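Local coordinates for DNA replication regulator protein HobA (PDB 2UVP), which is required for the initiation of DNA replication and increases the binding of the initiator DnaA to the chromosomal origin, oriC, at residues His49-Ser62 and Tyr113-Glu125. Numbering follows the deposited sequence.
Sequences HVLNGGSLLVSADS and YQNPMFWHVGKIE
The imidazole of His49 is sandwiched between Gly54 CA on one face and Met117 CB on the other, the latter a CH-pi contact 3.5 Å from the ring centroid, while Asn115 O lies near the ring plane at its edge. CG of Met117 stands anti to its backbone N (chi1 167°), and a bend at chi3 (-80°) brings CE against His49 CB and CG. At the far end His120 is gripped by its edges: ND1 meets Ser59 OG at 2.7 Å, a hydrogen bond in which either atom could be the donor, and NE2 donates almost in the ring plane to Lys123 O, at 2.9 Å. The indole of Trp119 carries Val58 CG1 toward the rim of one face and Leu56 CD1 obliquely near CE3; Phe140, Trp142 and Phe172 add further rings.

Between these groups run neighbouring parallel strands, 55-60 and 116-121, interior strands of the parallel sheet of an alpha/beta fold whose sequence family is grouped with the SIS domains. Leu56, Val58, Met117, Trp119 and Val121 point to one face. On the other, Leu57 sets CD1 against Pro116 CB and CD2 between Phe118 CE1 and one face of the Tyr113 ring. The parallel ladder is well formed in its middle, Leu57 N donating to Met117 O at 2.8 Å and Trp119 N to Leu57 O.

Beyond the strands' C-terminal ends, Asp61 OD2 accepts Lys123 N at 2.8 Å on its anti side, and OD1 forms a salt bridge with Arg64. Glu125 OE1 takes Ser62 N (2.8 Å) on its syn side. Backbone bonds and apolar side chains thus join the strands, with Ser59-His120 a polar link near their C-terminal ends; beyond it carboxylates tie the outgoing loops together through main-chain N-H groups, and the two-sided grip on His120 probably fixes its ring rotation.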
loop_
_atom_site.group_PDB
_atom_site.type_symbol
_atom_site.label_atom_id
_atom_site.label_comp_id
_atom_site.label_asym_id
_atom_site.label_seq_id
_atom_site.Cartn_x
_atom_site.Cartn_y
_atom_site.Cartn_z
ATOM N N HIS A 49 -10.003 -10.661 -25.517
ATOM C CA HIS A 49 -8.879 -9.757 -25.263
ATOM C C HIS A 49 -7.783 -10.480 -24.506
ATOM O O HIS A 49 -6.605 -10.437 -24.888
ATOM C CB HIS A 49 -9.346 -8.537 -24.488
ATOM C CG HIS A 49 -8.275 -7.513 -24.277
ATOM N ND1 HIS A 49 -7.623 -7.343 -23.073
ATOM C CD2 HIS A 49 -7.746 -6.605 -25.124
ATOM C CE1 HIS A 49 -6.748 -6.355 -23.185
ATOM N NE2 HIS A 49 -6.784 -5.912 -24.430
ATOM N N VAL A 50 -8.168 -11.167 -23.435
ATOM C CA VAL A 50 -7.218 -11.967 -22.675
ATOM C C VAL A 50 -6.546 -13.023 -23.550
ATOM O O VAL A 50 -5.328 -13.161 -23.525
ATOM C CB VAL A 50 -7.882 -12.594 -21.426
ATOM C CG1 VAL A 50 -6.961 -13.638 -20.770
ATOM C CG2 VAL A 50 -8.291 -11.487 -20.445
ATOM N N LEU A 51 -7.327 -13.725 -24.372
ATOM C CA LEU A 51 -6.780 -14.765 -25.245
ATOM C C LEU A 51 -5.805 -14.221 -26.265
ATOM O O LEU A 51 -4.910 -14.935 -26.717
ATOM C CB LEU A 51 -7.917 -15.459 -25.997
ATOM C CG LEU A 51 -8.520 -16.705 -25.346
ATOM C CD1 LEU A 51 -8.643 -16.660 -23.818
ATOM C CD2 LEU A 51 -9.861 -16.994 -26.017
ATOM N N ASN A 52 -6.019 -12.975 -26.652
ATOM C CA ASN A 52 -5.204 -12.311 -27.651
ATOM C C ASN A 52 -3.914 -11.713 -27.074
ATOM O O ASN A 52 -3.174 -11.042 -27.800
ATOM C CB ASN A 52 -6.026 -11.235 -28.342
ATOM C CG ASN A 52 -6.979 -11.805 -29.386
ATOM O OD1 ASN A 52 -6.789 -12.919 -29.876
ATOM N ND2 ASN A 52 -8.001 -11.030 -29.740
ATOM N N GLY A 53 -3.648 -11.980 -25.793
ATOM C CA GLY A 53 -2.457 -11.463 -25.111
ATOM C C GLY A 53 -2.641 -10.093 -24.491
ATOM O O GLY A 53 -1.659 -9.450 -24.048
ATOM N N GLY A 54 -3.890 -9.643 -24.431
ATOM C CA GLY A 54 -4.216 -8.329 -23.868
ATOM C C GLY A 54 -4.009 -8.228 -22.358
ATOM O O GLY A 54 -4.078 -9.221 -21.642
ATOM N N SER A 55 -3.755 -7.016 -21.887
ATOM C CA SER A 55 -3.642 -6.729 -20.459
ATOM C C SER A 55 -4.941 -6.108 -19.930
ATOM O O SER A 55 -5.691 -5.455 -20.672
ATOM C CB SER A 55 -2.434 -5.794 -20.187
ATOM O OG SER A 55 -2.558 -4.592 -20.920
ATOM N N LEU A 56 -5.235 -6.331 -18.649
ATOM C CA LEU A 56 -6.395 -5.703 -18.018
ATOM C C LEU A 56 -5.912 -4.699 -16.990
ATOM O O LEU A 56 -5.174 -5.052 -16.056
ATOM C CB LEU A 56 -7.298 -6.746 -17.336
ATOM C CG LEU A 56 -7.978 -7.753 -18.259
ATOM C CD1 LEU A 56 -8.598 -8.842 -17.408
ATOM C CD2 LEU A 56 -9.032 -7.044 -19.100
ATOM N N LEU A 57 -6.293 -3.441 -17.183
ATOM C CA LEU A 57 -5.884 -2.386 -16.261
ATOM C C LEU A 57 -7.114 -2.105 -15.425
ATOM O O LEU A 57 -8.090 -1.518 -15.913
ATOM C CB LEU A 57 -5.430 -1.128 -17.020
ATOM C CG LEU A 57 -3.960 -1.106 -17.497
ATOM C CD1 LEU A 57 -3.602 -2.268 -18.377
ATOM C CD2 LEU A 57 -3.713 0.249 -18.204
ATOM N N VAL A 58 -7.065 -2.519 -14.165
ATOM C CA VAL A 58 -8.267 -2.564 -13.339
ATOM C C VAL A 58 -8.315 -1.369 -12.401
ATOM O O VAL A 58 -7.344 -1.058 -11.690
ATOM C CB VAL A 58 -8.347 -3.897 -12.508
ATOM C CG1 VAL A 58 -9.734 -4.035 -11.872
ATOM C CG2 VAL A 58 -8.100 -5.125 -13.395
ATOM N N SER A 59 -9.462 -0.691 -12.379
ATOM C CA SER A 59 -9.668 0.431 -11.479
ATOM C C SER A 59 -11.050 0.314 -10.822
ATOM O O SER A 59 -11.931 -0.404 -11.333
ATOM C CB SER A 59 -9.561 1.770 -12.232
ATOM O OG SER A 59 -10.488 1.845 -13.300
ATOM N N ALA A 60 -11.233 1.035 -9.719
ATOM C CA ALA A 60 -12.531 1.044 -8.990
ATOM C C ALA A 60 -12.672 2.337 -8.239
ATOM O O ALA A 60 -11.665 2.959 -7.852
ATOM C CB ALA A 60 -12.614 -0.121 -8.021
ATOM N N ASP A 61 -13.917 2.720 -7.965
ATOM C CA ASP A 61 -14.175 3.894 -7.139
ATOM C C ASP A 61 -13.721 3.688 -5.683
ATOM O O ASP A 61 -13.350 2.574 -5.288
ATOM C CB ASP A 61 -15.652 4.353 -7.286
ATOM C CG ASP A 61 -16.658 3.409 -6.625
ATOM O OD1 ASP A 61 -16.298 2.610 -5.734
ATOM O OD2 ASP A 61 -17.853 3.501 -6.981
ATOM N N SER A 62 -13.710 4.769 -4.901
ATOM C CA SER A 62 -13.195 4.706 -3.537
ATOM C C SER A 62 -13.869 3.583 -2.718
ATOM O O SER A 62 -13.182 2.781 -2.068
ATOM C CB SER A 62 -13.292 6.086 -2.838
ATOM O OG SER A 62 -14.539 6.725 -3.103
ATOM N N TYR A 113 2.038 -0.058 -22.674
ATOM C CA TYR A 113 1.409 -1.371 -22.778
ATOM C C TYR A 113 1.149 -1.762 -24.223
ATOM O O TYR A 113 0.743 -0.923 -25.029
ATOM C CB TYR A 113 0.079 -1.388 -21.991
ATOM C CG TYR A 113 0.279 -1.066 -20.524
ATOM C CD1 TYR A 113 0.680 -2.066 -19.629
ATOM C CD2 TYR A 113 0.083 0.224 -20.037
ATOM C CE1 TYR A 113 0.895 -1.773 -18.272
ATOM C CE2 TYR A 113 0.291 0.526 -18.678
ATOM C CZ TYR A 113 0.693 -0.482 -17.810
ATOM O OH TYR A 113 0.917 -0.194 -16.466
ATOM N N GLN A 114 1.381 -3.031 -24.526
ATOM C CA GLN A 114 1.180 -3.534 -25.879
ATOM C C GLN A 114 -0.295 -3.498 -26.282
ATOM O O GLN A 114 -0.622 -3.141 -27.428
ATOM C CB GLN A 114 1.720 -4.949 -26.017
ATOM C CG GLN A 114 3.245 -5.051 -26.045
ATOM C CD GLN A 114 3.705 -6.412 -26.531
ATOM O OE1 GLN A 114 4.700 -6.960 -26.047
ATOM N NE2 GLN A 114 2.972 -6.975 -27.487
ATOM N N ASN A 115 -1.183 -3.861 -25.356
ATOM C CA ASN A 115 -2.598 -4.047 -25.715
ATOM C C ASN A 115 -3.475 -3.959 -24.460
ATOM O O ASN A 115 -3.981 -4.976 -24.007
ATOM C CB ASN A 115 -2.752 -5.414 -26.411
ATOM C CG ASN A 115 -4.165 -5.684 -26.930
ATOM O OD1 ASN A 115 -4.972 -4.774 -27.110
ATOM N ND2 ASN A 115 -4.453 -6.951 -27.181
ATOM N N PRO A 116 -3.658 -2.742 -23.911
ATOM C CA PRO A 116 -4.418 -2.632 -22.662
ATOM C C PRO A 116 -5.930 -2.605 -22.878
ATOM O O PRO A 116 -6.398 -2.203 -23.937
ATOM C CB PRO A 116 -3.963 -1.285 -22.109
ATOM C CG PRO A 116 -3.777 -0.451 -23.382
ATOM C CD PRO A 116 -3.176 -1.419 -24.370
ATOM N N MET A 117 -6.669 -3.025 -21.853
ATOM C CA MET A 117 -8.115 -2.848 -21.797
ATOM C C MET A 117 -8.404 -2.362 -20.387
ATOM O O MET A 117 -7.844 -2.909 -19.427
ATOM C CB MET A 117 -8.853 -4.167 -22.083
ATOM C CG MET A 117 -10.340 -4.106 -21.739
ATOM S SD MET A 117 -11.236 -5.654 -21.988
ATOM C CE MET A 117 -11.494 -5.611 -23.756
ATOM N N PHE A 118 -9.232 -1.323 -20.268
ATOM C CA PHE A 118 -9.581 -0.767 -18.965
ATOM C C PHE A 118 -10.770 -1.502 -18.397
ATOM O O PHE A 118 -11.808 -1.599 -19.056
ATOM C CB PHE A 118 -9.932 0.710 -19.059
ATOM C CG PHE A 118 -8.784 1.575 -19.457
ATOM C CD1 PHE A 118 -7.727 1.804 -18.582
ATOM C CD2 PHE A 118 -8.772 2.178 -20.704
ATOM C CE1 PHE A 118 -6.652 2.627 -18.954
ATOM C CE2 PHE A 118 -7.700 3.001 -21.093
ATOM C CZ PHE A 118 -6.644 3.225 -20.220
ATOM N N TRP A 119 -10.635 -2.005 -17.182
ATOM C CA TRP A 119 -11.778 -2.631 -16.498
ATOM C C TRP A 119 -12.065 -1.764 -15.306
ATOM O O TRP A 119 -11.253 -1.687 -14.372
ATOM C CB TRP A 119 -11.404 -4.029 -16.046
ATOM C CG TRP A 119 -12.453 -4.805 -15.298
ATOM C CD1 TRP A 119 -13.698 -4.378 -14.872
ATOM C CD2 TRP A 119 -12.323 -6.157 -14.868
ATOM N NE1 TRP A 119 -14.341 -5.405 -14.207
ATOM C CE2 TRP A 119 -13.514 -6.500 -14.181
ATOM C CE3 TRP A 119 -11.304 -7.108 -14.978
ATOM C CZ2 TRP A 119 -13.725 -7.773 -13.648
ATOM C CZ3 TRP A 119 -11.505 -8.368 -14.457
ATOM C CH2 TRP A 119 -12.720 -8.694 -13.790
ATOM N N HIS A 120 -13.196 -1.060 -15.331
ATOM C CA HIS A 120 -13.463 -0.120 -14.241
ATOM C C HIS A 120 -14.752 -0.506 -13.549
ATOM O O HIS A 120 -15.725 -0.854 -14.221
ATOM C CB HIS A 120 -13.541 1.331 -14.729
ATOM C CG HIS A 120 -13.895 2.293 -13.643
ATOM N ND1 HIS A 120 -12.983 2.710 -12.693
ATOM C CD2 HIS A 120 -15.088 2.838 -13.286
ATOM C CE1 HIS A 120 -13.586 3.517 -11.840
ATOM N NE2 HIS A 120 -14.870 3.573 -12.153
ATOM N N VAL A 121 -14.753 -0.411 -12.222
ATOM C CA VAL A 121 -15.946 -0.703 -11.424
ATOM C C VAL A 121 -16.375 0.482 -10.585
ATOM O O VAL A 121 -15.632 0.955 -9.719
ATOM C CB VAL A 121 -15.714 -1.906 -10.483
ATOM C CG1 VAL A 121 -17.012 -2.242 -9.741
ATOM C CG2 VAL A 121 -15.202 -3.095 -11.298
ATOM N N GLY A 122 -17.599 0.953 -10.829
ATOM C CA GLY A 122 -18.237 1.894 -9.940
ATOM C C GLY A 122 -18.260 3.302 -10.504
ATOM O O GLY A 122 -18.209 3.500 -11.732
ATOM N N LYS A 123 -18.337 4.259 -9.593
ATOM C CA LYS A 123 -18.374 5.688 -9.950
ATOM C C LYS A 123 -17.089 6.101 -10.636
ATOM O O LYS A 123 -16.004 5.573 -10.313
ATOM C CB LYS A 123 -18.550 6.533 -8.698
ATOM C CG LYS A 123 -19.875 6.325 -7.996
ATOM C CD LYS A 123 -20.080 7.330 -6.862
ATOM C CE LYS A 123 -19.089 7.116 -5.725
ATOM N NZ LYS A 123 -19.471 7.842 -4.467
ATOM N N ILE A 124 -17.217 7.061 -11.551
ATOM C CA ILE A 124 -16.058 7.677 -12.196
ATOM C C ILE A 124 -15.817 9.006 -11.464
ATOM O O ILE A 124 -16.527 9.997 -11.691
ATOM C CB ILE A 124 -16.278 7.860 -13.712
ATOM C CG1 ILE A 124 -16.548 6.497 -14.366
ATOM C CG2 ILE A 124 -15.057 8.553 -14.338
ATOM C CD1 ILE A 124 -17.048 6.524 -15.803
ATOM N N GLU A 125 -14.835 9.004 -10.569
ATOM C CA GLU A 125 -14.723 10.061 -9.564
ATOM C C GLU A 125 -13.932 11.301 -9.996
ATOM O O GLU A 125 -13.878 12.286 -9.260
ATOM C CB GLU A 125 -14.283 9.486 -8.202
ATOM C CG GLU A 125 -15.410 8.593 -7.584
ATOM C CD GLU A 125 -15.022 7.861 -6.313
ATOM O OE1 GLU A 125 -14.013 7.125 -6.328
ATOM O OE2 GLU A 125 -15.752 7.990 -5.302
HETATM O O HOH W 1 -2.098 -8.707 -27.322
HETATM O O HOH W 2 -0.603 -5.005 -22.722
#